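PDB 3VSN: Non-sulfated chondroitin lyase E66 from Autographa californica nucleopolyhedrovirus, which cleaves non-sulfated chondroitin as a lyase of the occlusion-derived virus envelope and may digest the chondroitin sulfate barrier of the host midgut's peritrophic matrix during oral infection. Local coordinates for residues S387-Q392 against R473-S478; P522-R527 against V536-S541; M364-W369 against F442-L447. One frame throughout, in Å; residues are numbered along the deposited sequence.

Contact 1: S387-Q392 against R473-S478; sequences SGIILQ and RVIVLS
An edge strand pairs antiparallel with its neighbour in the four-stranded sheet of the beta-sandwich region where I390 faces V474 and L391 faces R473. The second pair is the hydrogen-bonded one: L391 N reaches R473 O at 2.7 Å, and L391 O accepts the amide of R473 in return. Pairing continues beyond the strand, with I475 N bonded to I389 O and G388 N to I475 O, the latter at 2.8 Å and 174°. G388 has backbone angles that would press a CB against the preceding carbonyl, a conformation that suits glycine. Where the chain turns the corner at V476, S387 OG, in one of its two modelled conformers, donates to V476 O from above the carbonyl plane at 2.8 Å and takes a bond from a water held by S478 N. L391 CG stands opposite the carbonyl carbon (chi1 -59°), which sets the leucine fork against I475 CD1, 3.8 Å from L391 CD1, while R473 CG meets L391 CB at 3.7 Å. On the other face the I390 and V474 side chains run abreast, I390 CG1 4.0 Å from V474 CG2. Both rest on Y457 and I460 of strand 452-461, whereas L391 and I475 touch L535 of strand 533-540, the next strand in the sheet.

Contact 2: P522-R527 against V536-S541; sequences PSLTVR and VEQIIS
A chi1 of -175° sends the R527 side chain out opposite its amide nitrogen, and a bend at chi3 then brings the NE/NH2 edge of its guanidinium against the carboxylate of E537, whose CG stands between its own backbone N and carbonyl carbon (chi1 64°) and whose chain then runs extended. The arginine grips side-on: NE holds E537 OE2 at 2.8 Å, on its syn side but tilted from the carboxylate plane, and NH2 holds E537 OE1 at 3.0 Å on its syn lone pair, with the two planes 33° apart. E537 OE2 also forms a salt bridge with R473, so one carboxylate bridges two arginines. A water links E537 OE2 to T525 OG1, and a second water joins T525 OG1, S523 O and I539 N where the two segments diverge. In the backbone, T525 and E537 form a hydrogen-bonded antiparallel pair, E537 N meeting T525 O at 2.8 Å. L524 CB packs on V536 CG1, 3.8 Å away, and P522 crosses Q538 at about a right angle; Q538 NE2 bonds to C553 O. The pairing belongs to the beta hairpin of strands 525-530 and 533-540; strand 525-530 is outermost in its sheet, strand 472-480 flanks 533-540 on the other side, and S541 takes the N-cap position of helix 542-546.

Contact 3: M364-W369 against F442-L447; sequences MARRIW and FKSCTL
The R366 guanidinium presents an edge to S444, whose OG lies in its plane and takes two bonds, from NE and from NH2, each 3.2 Å long. CB of S444 lies in the same plane, 3.8 Å from R366 NH2, and at another edge R366 NH1 donates to A365 O at 3.1 Å, approaching from above that carbonyl's plane. Three nitrogens thus have partners in the guanidinium plane, which should restrain its rotation. A bend at chi2 (-69°) turns the arginine chain so that CD passes T446 OG1 at 3.5 Å. Obliquely to the F442 ring stand R366 NH2 near CE1 and M364 CG, 3.7 Å from F442 CE2. The M364 sulfur makes a Met-aromatic contact, SD 5.1 Å from the ring centroid and 63° off its normal. Here the connection from helix 359-364 into strand 367-370 of a four-stranded antiparallel sheet lies against strand 440-449 of a seven-stranded one, and with no backbone bonds between the two segments, side chains carry the contact. F442, S444 and T446, alternate residues of their strand, all direct their CB toward 364-369. Q455 of strand 452-461 supplies the second shell, bonding S444 OG and T446 OG1, and Y457 meets F442 edge-to-face. The backbone of R366 is held too, its O by the hydroxyl of Y554.

How the contacts relate
Contacts 1 and 2 belong to the same four-stranded sheet, their centres about 9 Å apart, and strands 472-480 and 533-540 join them through V476 and L477, which both face V536 in a classic beta bulge. Contact 1 is fully buried and held mainly by backbone bonds and aliphatic packing; contact 2, at the outer hairpin, is partly buried and adds a salt bridge and a fuller water network. Contact 3 is also buried but links elements of different sheets through side chains alone. It touches contact 1 where R366 N probably bonds S387 O and M364 packs against G388 and I390, whereas contacts 2 and 3 do not touch.

Contact 1: S387-Q392 against R473-S478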
loop_
_atom_site.group_PDB
_atom_site.type_symbol
_atom_site.label_atom_id
_atom_site.label_comp_id
_atom_site.label_asym_id
_atom_site.label_seq_id
_atom_site.Cartn_x
_atom_site.Cartn_y
_atom_site.Cartn_z
ATOM N N SER A 387 12.398 11.400 3.815
ATOM C CA SER A 387 13.302 11.631 2.696
ATOM C C SER A 387 12.486 12.039 1.475
ATOM O O SER A 387 11.509 11.366 1.118
ATOM C CB SER A 387 14.108 10.368 2.387
ATOM O OG SER A 387 14.921 9.999 3.483
ATOM N N GLY A 388 12.873 13.148 0.853
ATOM C CA GLY A 388 12.196 13.634 -0.347
ATOM C C GLY A 388 11.215 14.775 -0.126
ATOM O O GLY A 388 10.916 15.510 -1.058
ATOM N N ILE A 389 10.695 14.917 1.093
ATOM C CA ILE A 389 9.704 15.965 1.380
ATOM C C ILE A 389 10.321 17.369 1.315
ATOM O O ILE A 389 11.377 17.627 1.901
ATOM C CB ILE A 389 8.968 15.735 2.729
ATOM C CG1 ILE A 389 8.117 14.453 2.656
ATOM C CG2 ILE A 389 8.100 16.942 3.086
ATOM C CD1 ILE A 389 7.292 14.146 3.896
ATOM N N ILE A 390 9.671 18.255 0.565
ATOM C CA ILE A 390 10.076 19.656 0.498
ATOM C C ILE A 390 9.277 20.419 1.555
ATOM O O ILE A 390 8.041 20.412 1.530
ATOM C CB ILE A 390 9.839 20.277 -0.899
ATOM C CG1 ILE A 390 10.581 19.486 -1.988
ATOM C CG2 ILE A 390 10.282 21.741 -0.918
ATOM C CD1 ILE A 390 10.159 19.830 -3.403
ATOM N N LEU A 391 9.989 21.056 2.482
ATOM C CA LEU A 391 9.369 21.823 3.564
ATOM C C LEU A 391 9.346 23.306 3.227
ATOM O O LEU A 391 10.317 23.837 2.679
ATOM C CB LEU A 391 10.118 21.618 4.883
ATOM C CG LEU A 391 10.254 20.203 5.454
ATOM C CD1 LEU A 391 11.070 20.243 6.734
ATOM C CD2 LEU A 391 8.891 19.567 5.699
ATOM N N GLN A 392 8.242 23.965 3.571
ATOM C CA GLN A 392 8.050 25.382 3.257
ATOM C C GLN A 392 8.129 26.255 4.505
ATOM O O GLN A 392 8.078 27.482 4.421
ATOM C CB GLN A 392 6.711 25.600 2.549
ATOM C CG GLN A 392 6.626 24.981 1.164
ATOM C CD GLN A 392 5.330 25.329 0.454
ATOM O OE1 GLN A 392 4.926 26.493 0.409
ATOM N NE2 GLN A 392 4.678 24.320 -0.112
ATOM N N ARG A 473 13.362 23.782 2.348
ATOM C CA ARG A 473 14.374 22.736 2.486
ATOM C C ARG A 473 13.860 21.412 1.964
ATOM O O ARG A 473 12.661 21.128 2.024
ATOM C CB ARG A 473 14.832 22.571 3.939
ATOM C CG ARG A 473 13.713 22.646 4.968
ATOM C CD ARG A 473 13.684 24.016 5.619
ATOM N NE ARG A 473 14.883 24.215 6.422
ATOM C CZ ARG A 473 15.400 25.396 6.746
ATOM N NH1 ARG A 473 14.835 26.524 6.335
ATOM N NH2 ARG A 473 16.497 25.441 7.487
ATOM N N VAL A 474 14.781 20.610 1.442
ATOM C CA VAL A 474 14.451 19.283 0.958
ATOM C C VAL A 474 15.056 18.290 1.935
ATOM O O VAL A 474 16.265 18.309 2.184
ATOM C CB VAL A 474 14.994 19.044 -0.463
ATOM C CG1 VAL A 474 14.628 17.647 -0.949
ATOM C CG2 VAL A 474 14.453 20.101 -1.421
ATOM N N ILE A 475 14.210 17.433 2.494
ATOM C CA ILE A 475 14.664 16.445 3.469
ATOM C C ILE A 475 15.428 15.331 2.759
ATOM O O ILE A 475 14.930 14.734 1.799
ATOM C CB ILE A 475 13.486 15.876 4.291
ATOM C CG1 ILE A 475 12.791 17.011 5.054
ATOM C CG2 ILE A 475 13.957 14.783 5.249
ATOM C CD1 ILE A 475 11.529 16.597 5.782
ATOM N N VAL A 476 16.644 15.074 3.234
ATOM C CA VAL A 476 17.474 13.985 2.716
ATOM C C VAL A 476 17.335 12.742 3.609
ATOM O O VAL A 476 17.152 11.628 3.114
ATOM C CB VAL A 476 18.952 14.430 2.581
ATOM C CG1 VAL A 476 19.845 13.269 2.164
ATOM C CG2 VAL A 476 19.069 15.572 1.575
ATOM N N LEU A 477 17.430 12.944 4.922
ATOM C CA LEU A 477 17.254 11.877 5.908
ATOM C C LEU A 477 16.480 12.418 7.090
ATOM O O LEU A 477 16.685 13.565 7.497
ATOM C CB LEU A 477 18.602 11.349 6.414
ATOM C CG LEU A 477 19.136 9.942 6.092
ATOM C CD1 LEU A 477 20.175 9.545 7.136
ATOM C CD2 LEU A 477 18.057 8.870 5.990
ATOM N N SER A 478 15.603 11.588 7.646
ATOM C CA SER A 478 14.804 11.967 8.806
ATOM C C SER A 478 14.800 10.838 9.827
ATOM O O SER A 478 14.886 9.665 9.462
ATOM C CB SER A 478 13.371 12.293 8.383
ATOM O OG SER A 478 12.789 11.199 7.695
HETATM O O HOH W 1 14.659 9.385 6.112
#

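Contact 2: P522-R527 against V536-S541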
loop_
_atom_site.group_PDB
_atom_site.type_symbol
_atom_site.label_atom_id
_atom_site.label_comp_id
_atom_site.label_asym_id
_atom_site.label_seq_id
_atom_site.Cartn_x
_atom_site.Cartn_y
_atom_site.Cartn_z
ATOM N N PRO A 522 22.616 22.205 -2.852
ATOM C CA PRO A 522 23.071 22.675 -1.545
ATOM C C PRO A 522 23.788 21.584 -0.768
ATOM O O PRO A 522 23.592 20.397 -1.041
ATOM C CB PRO A 522 21.763 23.044 -0.831
ATOM C CG PRO A 522 20.788 23.295 -1.936
ATOM C CD PRO A 522 21.149 22.278 -2.974
ATOM N N SER A 523 24.608 21.986 0.198
ATOM C CA SER A 523 25.258 21.023 1.071
ATOM C C SER A 523 24.241 20.413 2.040
ATOM O O SER A 523 23.130 20.932 2.205
ATOM C CB SER A 523 26.418 21.675 1.828
ATOM O OG SER A 523 25.948 22.451 2.913
ATOM N N LEU A 524 24.622 19.299 2.657
ATOM C CA LEU A 524 23.803 18.658 3.678
ATOM C C LEU A 524 24.019 19.341 5.018
ATOM O O LEU A 524 25.159 19.544 5.441
ATOM C CB LEU A 524 24.154 17.172 3.794
ATOM C CG LEU A 524 24.090 16.300 2.537
ATOM C CD1 LEU A 524 24.593 14.895 2.847
ATOM C CD2 LEU A 524 22.680 16.254 1.967
ATOM N N THR A 525 22.919 19.702 5.674
ATOM C CA THR A 525 22.968 20.319 6.996
ATOM C C THR A 525 21.968 19.638 7.923
ATOM O O THR A 525 21.014 19.003 7.462
ATOM C CB THR A 525 22.698 21.839 6.940
ATOM O OG1 THR A 525 21.503 22.088 6.192
ATOM C CG2 THR A 525 23.872 22.576 6.292
ATOM N N VAL A 526 22.206 19.767 9.226
ATOM C CA VAL A 526 21.419 19.081 10.251
ATOM C C VAL A 526 20.543 20.070 11.021
ATOM O O VAL A 526 21.009 21.141 11.410
ATOM C CB VAL A 526 22.339 18.325 11.238
ATOM C CG1 VAL A 526 21.536 17.691 12.370
ATOM C CG2 VAL A 526 23.152 17.266 10.504
ATOM N N ARG A 527 19.283 19.699 11.245
ATOM C CA ARG A 527 18.340 20.542 11.980
ATOM C C ARG A 527 17.239 19.701 12.620
ATOM O O ARG A 527 16.846 18.673 12.067
ATOM C CB ARG A 527 17.721 21.577 11.033
ATOM C CG ARG A 527 16.816 22.604 11.698
ATOM C CD ARG A 527 16.274 23.590 10.674
ATOM N NE ARG A 527 15.438 22.921 9.678
ATOM C CZ ARG A 527 14.129 22.717 9.801
ATOM N NH1 ARG A 527 13.475 23.134 10.881
ATOM N NH2 ARG A 527 13.470 22.087 8.840
ATOM N N VAL A 536 18.515 15.555 8.174
ATOM C CA VAL A 536 19.566 16.023 7.275
ATOM C C VAL A 536 18.803 16.608 6.091
ATOM O O VAL A 536 17.918 15.950 5.535
ATOM C CB VAL A 536 20.486 14.882 6.801
ATOM C CG1 VAL A 536 21.511 15.400 5.798
ATOM C CG2 VAL A 536 21.182 14.224 7.985
ATOM N N GLU A 537 19.123 17.841 5.718
ATOM C CA GLU A 537 18.353 18.530 4.682
ATOM C C GLU A 537 19.235 19.358 3.754
ATOM O O GLU A 537 20.383 19.663 4.081
ATOM C CB GLU A 537 17.258 19.408 5.315
ATOM C CG GLU A 537 17.789 20.553 6.174
ATOM C CD GLU A 537 16.710 21.307 6.942
ATOM O OE1 GLU A 537 15.561 20.820 7.032
ATOM O OE2 GLU A 537 17.015 22.402 7.467
ATOM N N GLN A 538 18.690 19.698 2.591
ATOM C CA GLN A 538 19.316 20.653 1.686
ATOM C C GLN A 538 18.446 21.902 1.646
ATOM O O GLN A 538 17.311 21.872 1.150
ATOM C CB GLN A 538 19.506 20.049 0.288
ATOM C CG GLN A 538 20.638 19.026 0.218
ATOM C CD GLN A 538 20.881 18.478 -1.182
ATOM O OE1 GLN A 538 20.294 18.938 -2.158
ATOM N NE2 GLN A 538 21.757 17.485 -1.281
ATOM N N ILE A 539 18.977 22.990 2.198
ATOM C CA ILE A 539 18.246 24.250 2.288
ATOM C C ILE A 539 18.241 24.953 0.929
ATOM O O ILE A 539 19.276 25.068 0.271
ATOM C CB ILE A 539 18.818 25.169 3.396
ATOM C CG1 ILE A 539 18.697 24.489 4.771
ATOM C CG2 ILE A 539 18.094 26.513 3.410
ATOM C CD1 ILE A 539 19.560 25.091 5.865
ATOM N N ILE A 540 17.060 25.401 0.514
ATOM C CA ILE A 540 16.886 26.088 -0.765
ATOM C C ILE A 540 16.344 27.501 -0.528
ATOM O O ILE A 540 15.422 27.695 0.269
ATOM C CB ILE A 540 15.972 25.284 -1.725
ATOM C CG1 ILE A 540 14.659 24.880 -1.026
ATOM C CG2 ILE A 540 16.709 24.049 -2.239
ATOM C CD1 ILE A 540 13.608 24.270 -1.936
ATOM N N SER A 541 16.920 28.488 -1.210
ATOM C CA SER A 541 16.562 29.889 -0.952
ATOM C C SER A 541 15.119 30.204 -1.350
ATOM O O SER A 541 14.634 29.719 -2.373
ATOM C CB SER A 541 17.526 30.839 -1.664
ATOM O OG SER A 541 17.320 30.815 -3.066
HETATM O O HOH W 2 21.590 22.746 3.503
HETATM O O HOH W 3 19.708 22.418 8.162
#

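Contact 3: M364-W369 against F442-L447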
loop_
_atom_site.group_PDB
_atom_site.type_symbol
_atom_site.label_atom_id
_atom_site.label_comp_id
_atom_site.label_asym_id
_atom_site.label_seq_id
_atom_site.Cartn_x
_atom_site.Cartn_y
_atom_site.Cartn_z
ATOM N N MET A 364 5.629 13.495 -1.917
ATOM C CA MET A 364 7.064 13.760 -1.983
ATOM C C MET A 364 7.963 12.736 -1.291
ATOM O O MET A 364 9.176 12.939 -1.217
ATOM C CB MET A 364 7.360 15.175 -1.468
ATOM C CG MET A 364 6.885 16.276 -2.400
ATOM S SD MET A 364 7.188 17.927 -1.744
ATOM C CE MET A 364 5.807 18.108 -0.618
ATOM N N ALA A 365 7.389 11.640 -0.789
ATOM C CA ALA A 365 8.212 10.568 -0.215
ATOM C C ALA A 365 9.121 9.988 -1.295
ATOM O O ALA A 365 8.645 9.508 -2.325
ATOM C CB ALA A 365 7.351 9.475 0.402
ATOM N N ARG A 366 10.427 10.071 -1.060
ATOM C CA ARG A 366 11.442 9.518 -1.953
ATOM C C ARG A 366 12.439 8.769 -1.085
ATOM O O ARG A 366 13.490 9.299 -0.717
ATOM C CB ARG A 366 12.143 10.631 -2.749
ATOM C CG ARG A 366 11.214 11.541 -3.544
ATOM C CD ARG A 366 10.575 10.812 -4.715
ATOM N NE ARG A 366 9.861 11.729 -5.601
ATOM C CZ ARG A 366 8.569 12.029 -5.492
ATOM N NH1 ARG A 366 7.827 11.492 -4.526
ATOM N NH2 ARG A 366 8.017 12.876 -6.349
ATOM N N ARG A 367 12.085 7.534 -0.746
ATOM C CA ARG A 367 12.761 6.798 0.317
ATOM C C ARG A 367 12.889 5.316 -0.029
ATOM O O ARG A 367 12.021 4.737 -0.698
ATOM C CB ARG A 367 11.994 6.992 1.640
ATOM C CG ARG A 367 12.439 6.120 2.808
ATOM C CD ARG A 367 13.783 6.528 3.404
ATOM N NE ARG A 367 14.213 5.540 4.393
ATOM C CZ ARG A 367 13.867 5.550 5.680
ATOM N NH1 ARG A 367 13.095 6.517 6.166
ATOM N NH2 ARG A 367 14.301 4.589 6.490
ATOM N N ILE A 368 13.997 4.724 0.396
ATOM C CA ILE A 368 14.150 3.280 0.388
ATOM C C ILE A 368 14.211 2.821 1.839
ATOM O O ILE A 368 14.753 3.522 2.701
ATOM C CB ILE A 368 15.394 2.816 -0.409
ATOM C CG1 ILE A 368 16.698 3.347 0.215
ATOM C CG2 ILE A 368 15.259 3.230 -1.868
ATOM C CD1 ILE A 368 17.963 2.932 -0.518
ATOM N N TRP A 369 13.616 1.666 2.106
ATOM C CA TRP A 369 13.630 1.095 3.436
ATOM C C TRP A 369 14.377 -0.198 3.401
ATOM O O TRP A 369 14.031 -1.104 2.640
ATOM C CB TRP A 369 12.210 0.869 3.942
ATOM C CG TRP A 369 11.446 2.135 4.247
ATOM C CD1 TRP A 369 11.413 2.836 5.448
ATOM C CD2 TRP A 369 10.557 2.885 3.345
ATOM N NE1 TRP A 369 10.595 3.937 5.353
ATOM C CE2 TRP A 369 10.048 4.023 4.125
ATOM C CE3 TRP A 369 10.150 2.736 2.024
ATOM C CZ2 TRP A 369 9.173 4.955 3.581
ATOM C CZ3 TRP A 369 9.266 3.681 1.488
ATOM C CH2 TRP A 369 8.793 4.765 2.250
ATOM N N PHE A 442 7.247 21.259 -8.915
ATOM C CA PHE A 442 8.593 20.728 -9.116
ATOM C C PHE A 442 8.679 19.801 -10.318
ATOM O O PHE A 442 7.666 19.294 -10.808
ATOM C CB PHE A 442 9.127 20.021 -7.851
ATOM C CG PHE A 442 8.236 18.921 -7.320
ATOM C CD1 PHE A 442 8.099 17.713 -8.002
ATOM C CD2 PHE A 442 7.563 19.079 -6.108
ATOM C CE1 PHE A 442 7.289 16.698 -7.505
ATOM C CE2 PHE A 442 6.759 18.063 -5.600
ATOM C CZ PHE A 442 6.622 16.872 -6.298
ATOM N N LYS A 443 9.904 19.604 -10.794
ATOM C CA LYS A 443 10.228 18.458 -11.629
ATOM C C LYS A 443 11.021 17.505 -10.744
ATOM O O LYS A 443 11.973 17.917 -10.084
ATOM C CB LYS A 443 11.047 18.885 -12.847
ATOM C CG LYS A 443 10.290 19.740 -13.860
ATOM C CD LYS A 443 9.758 18.909 -15.021
ATOM C CE LYS A 443 8.878 19.720 -15.966
ATOM N NZ LYS A 443 9.600 20.766 -16.745
ATOM N N SER A 444 10.607 16.241 -10.710
ATOM C CA SER A 444 11.206 15.259 -9.813
ATOM C C SER A 444 11.734 14.077 -10.611
ATOM O O SER A 444 10.999 13.484 -11.402
ATOM C CB SER A 444 10.177 14.786 -8.778
ATOM O OG SER A 444 10.684 13.722 -7.990
ATOM N N CYS A 445 13.008 13.751 -10.395
ATOM C CA CYS A 445 13.672 12.642 -11.071
ATOM C C CYS A 445 14.124 11.637 -10.021
ATOM O O CYS A 445 14.955 11.964 -9.177
ATOM C CB CYS A 445 14.904 13.141 -11.832
ATOM S SG CYS A 445 14.615 14.464 -13.028
ATOM N N THR A 446 13.587 10.422 -10.068
ATOM C CA THR A 446 14.009 9.377 -9.132
ATOM C C THR A 446 14.498 8.154 -9.895
ATOM O O THR A 446 13.879 7.750 -10.870
ATOM C CB THR A 446 12.866 8.953 -8.188
ATOM O OG1 THR A 446 12.131 10.105 -7.764
ATOM C CG2 THR A 446 13.409 8.218 -6.964
ATOM N N LEU A 447 15.612 7.577 -9.448
ATOM C CA LEU A 447 16.096 6.321 -10.009
ATOM C C LEU A 447 16.373 5.308 -8.902
ATOM O O LEU A 447 17.160 5.582 -7.992
ATOM C CB LEU A 447 17.357 6.556 -10.858
ATOM C CG LEU A 447 18.041 5.324 -11.463
ATOM C CD1 LEU A 447 17.202 4.711 -12.578
ATOM C CD2 LEU A 447 19.430 5.687 -11.972
#